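Local coordinates for maltose-binding protein MalE1 (Thermotoga maritima, PDB 6DTU) that binds maltotetraose and probably serves carbohydrate uptake as the extracellular binding component of a membrane transport system, at residues N228-I233 against V319-S324; Y243-I248 against N315-G320; M344-N349 against V366-A371. All coordinates share one frame; numbering follows the deposited sequence.

Contact 1: N228-I233 against V319-S324; sequences NGPWAI and VGFTLS. With GLC (alpha-D-glucopyranose), chain C; GLC (alpha-D-glucopyranose), chain B.
Pro230 lies over one face of the Phe321 ring in a CH-pi contact: its CB stands 3.6 Å from the ring centroid, only 16° off the normal. Pro230 CD carries the overlap across to Phe321 CD1 and CE1. Phe321 gets there with CG beside its own backbone N (chi1 -73°), which aims the ring out of the helix into the bend.

The edge of the ring has different company. Ile233 meets it from the opposite direction, CG1 to Phe321 CE2 at 3.8 Å, and the carbonyl Asn228 O sits near the ring plane, 3.7 Å from Phe321 CE1. No hydrogen bond joins the two segments.

Stacking takes over on the pocket side. Trp231 lays one indole face along two glucose units, CZ2 reaching 3.5 Å from C1 of the chain C glucose, the familiar aromatic-sugar platform. Gly229 CA backs the opposite face.

Asn228 ND2 is hydrogen-bonded to the hydroxyls of Tyr236 and Tyr211. The whole bend links strand 223-228 to helix 233-238, with Phe321 of helix 316-326 also touching Ala112 and Ile233 touching Ile114 of strand 112-116.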
# COMPACT_ATOMS: atom_id res chain seq x y z
N ASN A 228 8.63 5.04 1.66
CA ASN A 228 7.21 5.31 1.49
C ASN A 228 6.85 5.04 0.04
O ASN A 228 7.71 4.78 -0.80
CB ASN A 228 6.90 6.76 1.87
CG ASN A 228 5.43 6.98 2.21
OD1 ASN A 228 4.62 6.06 2.19
ND2 ASN A 228 5.10 8.22 2.55
N GLY A 229 5.55 5.12 -0.26
CA GLY A 229 5.04 4.73 -1.55
C GLY A 229 4.64 5.88 -2.45
O GLY A 229 4.66 7.05 -2.07
N PRO A 230 4.22 5.54 -3.67
CA PRO A 230 3.96 6.57 -4.68
C PRO A 230 2.74 7.43 -4.38
O PRO A 230 2.60 8.51 -4.96
CB PRO A 230 3.81 5.76 -5.98
CG PRO A 230 3.31 4.41 -5.50
CD PRO A 230 4.01 4.18 -4.18
N TRP A 231 1.84 6.96 -3.51
CA TRP A 231 0.73 7.76 -3.04
C TRP A 231 1.18 9.03 -2.34
O TRP A 231 0.36 9.94 -2.17
CB TRP A 231 -0.11 6.94 -2.05
CG TRP A 231 0.69 6.36 -0.91
CD1 TRP A 231 1.06 6.99 0.24
CD2 TRP A 231 1.22 5.03 -0.81
NE1 TRP A 231 1.78 6.15 1.04
CE2 TRP A 231 1.91 4.93 0.41
CE3 TRP A 231 1.21 3.91 -1.66
CZ2 TRP A 231 2.56 3.76 0.83
CZ3 TRP A 231 1.85 2.75 -1.24
CH2 TRP A 231 2.53 2.69 -0.01
N ALA A 232 2.43 9.12 -1.91
CA ALA A 232 2.88 10.26 -1.13
C ALA A 232 3.52 11.37 -1.97
O ALA A 232 3.69 12.48 -1.45
CB ALA A 232 3.86 9.79 -0.05
N ILE A 233 3.80 11.11 -3.24
CA ILE A 233 4.69 11.93 -4.05
C ILE A 233 4.04 13.24 -4.47
O ILE A 233 4.70 14.29 -4.49
CB ILE A 233 5.15 11.10 -5.25
CG1 ILE A 233 6.17 10.06 -4.80
CG2 ILE A 233 5.59 12.00 -6.40
CD1 ILE A 233 7.37 10.65 -4.18
N VAL A 319 9.64 5.11 -13.07
CA VAL A 319 10.80 4.24 -13.21
C VAL A 319 11.32 3.80 -11.85
O VAL A 319 11.61 2.61 -11.64
CB VAL A 319 11.87 4.93 -14.08
CG1 VAL A 319 13.18 4.15 -14.08
CG2 VAL A 319 11.34 5.09 -15.49
N GLY A 320 11.39 4.72 -10.89
CA GLY A 320 11.92 4.37 -9.57
C GLY A 320 11.05 3.38 -8.82
O GLY A 320 11.55 2.41 -8.23
N PHE A 321 9.73 3.62 -8.79
CA PHE A 321 8.87 2.69 -8.08
C PHE A 321 8.81 1.33 -8.78
O PHE A 321 8.69 0.31 -8.11
CB PHE A 321 7.47 3.29 -7.88
CG PHE A 321 7.43 4.38 -6.83
CD1 PHE A 321 7.64 4.09 -5.49
CD2 PHE A 321 7.21 5.70 -7.19
CE1 PHE A 321 7.63 5.09 -4.53
CE2 PHE A 321 7.20 6.70 -6.24
CZ PHE A 321 7.41 6.40 -4.92
N THR A 322 8.89 1.31 -10.12
CA THR A 322 8.92 0.05 -10.85
C THR A 322 10.16 -0.75 -10.49
O THR A 322 10.08 -1.96 -10.27
CB THR A 322 8.85 0.36 -12.35
OG1 THR A 322 7.59 1.00 -12.64
CG2 THR A 322 8.93 -0.89 -13.19
N LEU A 323 11.32 -0.10 -10.41
CA LEU A 323 12.54 -0.78 -9.96
C LEU A 323 12.36 -1.39 -8.58
O LEU A 323 12.83 -2.50 -8.31
CB LEU A 323 13.72 0.20 -9.96
CG LEU A 323 14.31 0.59 -11.31
CD1 LEU A 323 15.46 1.56 -11.12
CD2 LEU A 323 14.77 -0.65 -12.09
N SER A 324 11.70 -0.66 -7.67
CA SER A 324 11.49 -1.19 -6.33
C SER A 324 10.53 -2.36 -6.35
O SER A 324 10.79 -3.40 -5.73
CB SER A 324 11.00 -0.07 -5.39
OG SER A 324 10.89 -0.54 -4.05
C1 GLC C . -0.53 2.43 1.84
C2 GLC C . -0.72 1.20 1.02
C3 GLC C . -1.59 0.24 1.70
C4 GLC C . -1.04 -0.14 3.06
C5 GLC C . -0.79 1.11 3.95
C6 GLC C . -0.04 0.81 5.13
O2 GLC C . -1.39 1.61 -0.21
O3 GLC C . -1.67 -1.01 0.93
O4 GLC C . -2.03 -0.95 3.78
O5 GLC C . 0.08 2.05 3.12
O6 GLC C . -0.12 1.92 6.01
C1 GLC B . -3.20 6.92 1.58
C2 GLC B . -3.09 6.02 0.41
C3 GLC B . -2.99 4.61 0.81
C4 GLC B . -1.84 4.38 1.73
C5 GLC B . -2.01 5.24 3.02
C6 GLC B . -0.88 5.25 3.85
O1 GLC B . -4.40 6.70 2.24
O2 GLC B . -4.28 6.25 -0.41
O3 GLC B . -2.83 3.83 -0.43
O4 GLC B . -1.78 2.98 2.11
O5 GLC B . -2.11 6.69 2.51
O6 GLC B . -1.20 5.95 5.05

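Contact 2: Y243-I248 against N315-G320; sequences YGVAPI and NPDVVG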
# COMPACT_ATOMS: atom_id res chain seq x y z
N TYR A 243 12.59 15.93 -4.76
CA TYR A 243 12.75 14.55 -4.32
C TYR A 243 13.17 13.65 -5.48
O TYR A 243 12.94 13.94 -6.66
CB TYR A 243 11.44 14.02 -3.74
CG TYR A 243 10.39 13.91 -4.82
CD1 TYR A 243 10.21 12.73 -5.52
CD2 TYR A 243 9.63 15.01 -5.18
CE1 TYR A 243 9.29 12.65 -6.54
CE2 TYR A 243 8.70 14.93 -6.18
CZ TYR A 243 8.53 13.75 -6.86
OH TYR A 243 7.61 13.69 -7.88
N GLY A 244 13.78 12.51 -5.11
CA GLY A 244 13.99 11.42 -6.03
C GLY A 244 13.39 10.14 -5.46
O GLY A 244 13.02 10.07 -4.28
N VAL A 245 13.27 9.13 -6.33
CA VAL A 245 12.79 7.80 -5.96
C VAL A 245 13.82 6.77 -6.39
O VAL A 245 14.28 6.80 -7.54
CB VAL A 245 11.41 7.49 -6.58
CG1 VAL A 245 10.93 6.10 -6.13
CG2 VAL A 245 10.39 8.58 -6.24
N ALA A 246 14.18 5.87 -5.49
CA ALA A 246 15.15 4.82 -5.75
C ALA A 246 14.73 3.57 -5.00
O ALA A 246 13.98 3.65 -4.03
CB ALA A 246 16.54 5.27 -5.26
N PRO A 247 15.19 2.40 -5.43
CA PRO A 247 14.94 1.20 -4.62
C PRO A 247 15.52 1.36 -3.22
O PRO A 247 16.49 2.09 -3.00
CB PRO A 247 15.66 0.09 -5.40
CG PRO A 247 15.72 0.60 -6.80
CD PRO A 247 15.87 2.08 -6.71
N ILE A 248 14.88 0.68 -2.27
CA ILE A 248 15.43 0.67 -0.91
C ILE A 248 16.84 0.12 -0.98
O ILE A 248 17.10 -0.83 -1.75
CB ILE A 248 14.55 -0.19 0.01
CG1 ILE A 248 13.12 0.38 0.06
CG2 ILE A 248 15.16 -0.30 1.42
CD1 ILE A 248 12.11 -0.58 0.69
N ASN A 315 8.38 8.46 -16.89
CA ASN A 315 8.48 9.36 -15.74
C ASN A 315 9.49 8.81 -14.74
O ASN A 315 9.40 7.64 -14.35
CB ASN A 315 7.11 9.53 -15.07
CG ASN A 315 7.11 10.62 -13.99
OD1 ASN A 315 7.86 10.56 -13.00
ND2 ASN A 315 6.28 11.63 -14.18
N PRO A 316 10.46 9.62 -14.30
CA PRO A 316 11.46 9.09 -13.35
C PRO A 316 10.88 8.50 -12.07
O PRO A 316 11.50 7.60 -11.49
CB PRO A 316 12.37 10.30 -13.06
CG PRO A 316 11.66 11.48 -13.58
CD PRO A 316 10.73 11.01 -14.67
N ASP A 317 9.73 9.00 -11.61
CA ASP A 317 9.10 8.41 -10.42
C ASP A 317 8.50 7.04 -10.74
O ASP A 317 8.59 6.12 -9.93
CB ASP A 317 8.03 9.34 -9.86
CG ASP A 317 8.58 10.67 -9.40
OD1 ASP A 317 9.81 10.80 -9.21
OD2 ASP A 317 7.76 11.61 -9.24
N VAL A 318 7.85 6.92 -11.90
CA VAL A 318 7.37 5.62 -12.35
C VAL A 318 8.52 4.65 -12.49
O VAL A 318 8.44 3.48 -12.09
CB VAL A 318 6.59 5.79 -13.67
CG1 VAL A 318 6.27 4.44 -14.28
CG2 VAL A 318 5.32 6.62 -13.44
N VAL A 319 9.64 5.11 -13.07
CA VAL A 319 10.80 4.24 -13.21
C VAL A 319 11.32 3.80 -11.85
O VAL A 319 11.61 2.61 -11.64
CB VAL A 319 11.87 4.93 -14.08
CG1 VAL A 319 13.18 4.15 -14.08
CG2 VAL A 319 11.34 5.09 -15.49
N GLY A 320 11.39 4.72 -10.89
CA GLY A 320 11.92 4.37 -9.57
C GLY A 320 11.05 3.38 -8.82
O GLY A 320 11.55 2.41 -8.23
O HOH W 1 12.49 9.82 -9.23
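Tyr243 and Asp317 join the edge strand of a four-stranded mixed sheet to the start of helix 316-326, an alpha/beta layer in one lobe of the periplasmic-binding-protein fold. Strand 243-246 and helix 316-320 run roughly the same way, 30° apart, with their axes 7.2 Å from each other at closest approach.

The tight part is centred on Val245, whose side chain points at the helix. Its CG1, placed anti to the backbone N (chi1 -179°), packs 3.8 Å from Gly320 C. Having no side chain, Gly320 offers bare backbone here, and the strand can come up close. The other branch, CG2, lies 3.8 Å from Asp317 OD1 and marks the border with the polar side.

Toward the N-terminal end the contact becomes polar and partly open to solvent. Tyr243 reaches over with its phenol, and OH donates a very short hydrogen bond of 2.5 Å to Asp317 OD2, which lies near the plane of the ring at its edge. The two side chains cross at about a right angle. Asn315 N-caps the helix: its OD1 accepts from Asp317 N at 2.8 Å. Between strand and helix a water fills in for direct contact, accepting from Val245 N at 3.1 Å and donating to Asp317 OD1 at 2.9 Å.

Contact 3: M344-N349 against V366-A371; sequences MNDALN and VERIKA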
# COMPACT_ATOMS: atom_id res chain seq x y z
N MET A 344 1.49 -8.50 13.69
CA MET A 344 2.84 -8.07 13.34
C MET A 344 3.11 -6.64 13.79
O MET A 344 4.21 -6.34 14.28
CB MET A 344 3.06 -8.24 11.84
CG MET A 344 3.12 -9.70 11.38
SD MET A 344 4.44 -10.62 12.19
CE MET A 344 5.85 -9.84 11.43
N ASN A 345 2.12 -5.74 13.66
CA ASN A 345 2.26 -4.39 14.18
C ASN A 345 2.54 -4.41 15.67
O ASN A 345 3.40 -3.67 16.16
CB ASN A 345 0.99 -3.57 13.94
CG ASN A 345 0.80 -3.18 12.50
OD1 ASN A 345 1.71 -3.29 11.67
ND2 ASN A 345 -0.37 -2.68 12.20
N ASP A 346 1.81 -5.25 16.41
CA ASP A 346 2.03 -5.34 17.84
C ASP A 346 3.44 -5.83 18.16
O ASP A 346 4.11 -5.29 19.05
CB ASP A 346 0.95 -6.22 18.46
CG ASP A 346 -0.42 -5.50 18.54
OD1 ASP A 346 -0.52 -4.30 18.18
OD2 ASP A 346 -1.39 -6.13 18.98
N ALA A 347 3.92 -6.83 17.41
CA ALA A 347 5.26 -7.36 17.67
C ALA A 347 6.32 -6.30 17.40
O ALA A 347 7.27 -6.16 18.16
CB ALA A 347 5.54 -8.60 16.82
N LEU A 348 6.18 -5.56 16.29
CA LEU A 348 7.17 -4.54 15.99
C LEU A 348 7.12 -3.40 16.99
O LEU A 348 8.17 -2.83 17.31
CB LEU A 348 6.98 -4.00 14.57
CG LEU A 348 7.25 -5.10 13.54
CD1 LEU A 348 7.03 -4.54 12.16
CD2 LEU A 348 8.64 -5.68 13.70
N ASN A 349 5.93 -3.08 17.53
CA ASN A 349 5.85 -2.08 18.60
C ASN A 349 6.68 -2.50 19.80
O ASN A 349 7.40 -1.68 20.39
CB ASN A 349 4.40 -1.84 19.00
CG ASN A 349 4.28 -0.89 20.19
OD1 ASN A 349 4.48 -1.29 21.34
ND2 ASN A 349 3.91 0.35 19.92
N VAL A 366 3.46 -15.02 15.50
CA VAL A 366 3.04 -16.14 14.67
C VAL A 366 2.06 -17.05 15.41
O VAL A 366 1.09 -17.54 14.82
CB VAL A 366 4.28 -16.89 14.12
CG1 VAL A 366 3.89 -18.20 13.48
CG2 VAL A 366 5.02 -16.01 13.11
N GLU A 367 2.26 -17.28 16.71
CA GLU A 367 1.27 -18.05 17.46
C GLU A 367 -0.07 -17.33 17.50
O GLU A 367 -1.13 -17.97 17.44
CB GLU A 367 1.75 -18.31 18.89
CG GLU A 367 3.18 -18.84 19.00
CD GLU A 367 3.54 -19.33 20.39
OE1 GLU A 367 4.33 -20.29 20.50
OE2 GLU A 367 3.04 -18.75 21.38
N ARG A 368 -0.04 -16.00 17.57
CA ARG A 368 -1.29 -15.25 17.54
C ARG A 368 -1.97 -15.37 16.19
O ARG A 368 -3.17 -15.63 16.12
CB ARG A 368 -1.03 -13.79 17.92
CG ARG A 368 -2.24 -12.89 17.80
CD ARG A 368 -1.91 -11.47 18.21
NE ARG A 368 -2.88 -10.51 17.67
CZ ARG A 368 -2.83 -9.20 17.91
NH1 ARG A 368 -1.87 -8.72 18.68
NH2 ARG A 368 -3.74 -8.39 17.39
N ILE A 369 -1.20 -15.25 15.10
CA ILE A 369 -1.78 -15.34 13.76
C ILE A 369 -2.39 -16.71 13.54
O ILE A 369 -3.51 -16.84 13.03
CB ILE A 369 -0.71 -15.04 12.71
CG1 ILE A 369 -0.19 -13.61 12.88
CG2 ILE A 369 -1.27 -15.25 11.32
CD1 ILE A 369 1.06 -13.32 12.06
N LYS A 370 -1.65 -17.76 13.92
CA LYS A 370 -2.12 -19.13 13.72
C LYS A 370 -3.40 -19.39 14.50
O LYS A 370 -4.36 -19.95 13.97
CB LYS A 370 -1.03 -20.12 14.14
CG LYS A 370 0.20 -20.11 13.26
CD LYS A 370 1.19 -21.20 13.63
CE LYS A 370 0.72 -22.54 13.08
NZ LYS A 370 0.75 -22.58 11.57
N ALA A 371 -3.43 -18.98 15.77
CA ALA A 371 -4.62 -19.22 16.58
C ALA A 371 -5.83 -18.55 15.96
O ALA A 371 -6.92 -19.13 15.91
CB ALA A 371 -4.38 -18.76 18.02
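Arg368 holds CG anti to its backbone N (chi1 175°) and keeps its chain extended out to NE, which carries the guanidinium across to Asp346 on the other helix. Asp346 keeps its CG beside its own backbone N, and the two side chains meet at about a right angle. One bond makes the salt bridge: Arg368 NH1 donates to Asp346 OD2 at 2.7 Å, and it is nearly straight, with an N-H...acceptor angle of 166°. The oxygen sits at the edge of the guanidinium, close to its plane. On the carboxylate side the approach is less regular, because OD2 is met on its anti side and 26° out of the carboxylate plane. The second nitrogen, Arg368 NH2, stays 3.6 Å from Asp346 OD2, so the pair is single-pronged rather than a two-bond fork. Asp346 is exposed and Arg368 partly so, which puts this ion pair at the outer margin of the helix pair.

Deeper in, the contact turns apolar and looser. Ile369 sends CD1 toward Met344, and the nearest approach, to Met344 CG, is 4.2 Å. Leu184 touches both of these side chains, while Ile182 of strand 181-183 also lies against Ile369. Met344 packs further on Ala365 and Leu362, about one and two turns back from Ile369 along the partner helix.

A hydrophobic seam edged by a surface salt bridge is how these two consecutive helices, 341-352 and 358-374, pack together at the C-terminal end of this solute-binding protein.

How the contacts relate
Contacts 1 and 2 are neighbours, their centres 6 Å apart, and both draw on helix 316-326; they share Val319 and Gly320. Phe321 touches Val245, and Ile233 packs on Tyr243 and Asp317, so the sugar-facing bend and the edge strand of the four-stranded sheet both pack on one helix. Contact 3 stands apart: its centre is 28 Å from contact 1 and 32 Å from contact 2, across the centre of the chain, with no touch. Along the sequence it comes after the other two have closed, within the last two helices. Contact 1 thus reaches the maltotetraose pocket through Trp231, contact 2 continues the same packing outward to the edge strand, and contact 3 joins the C-terminal helices.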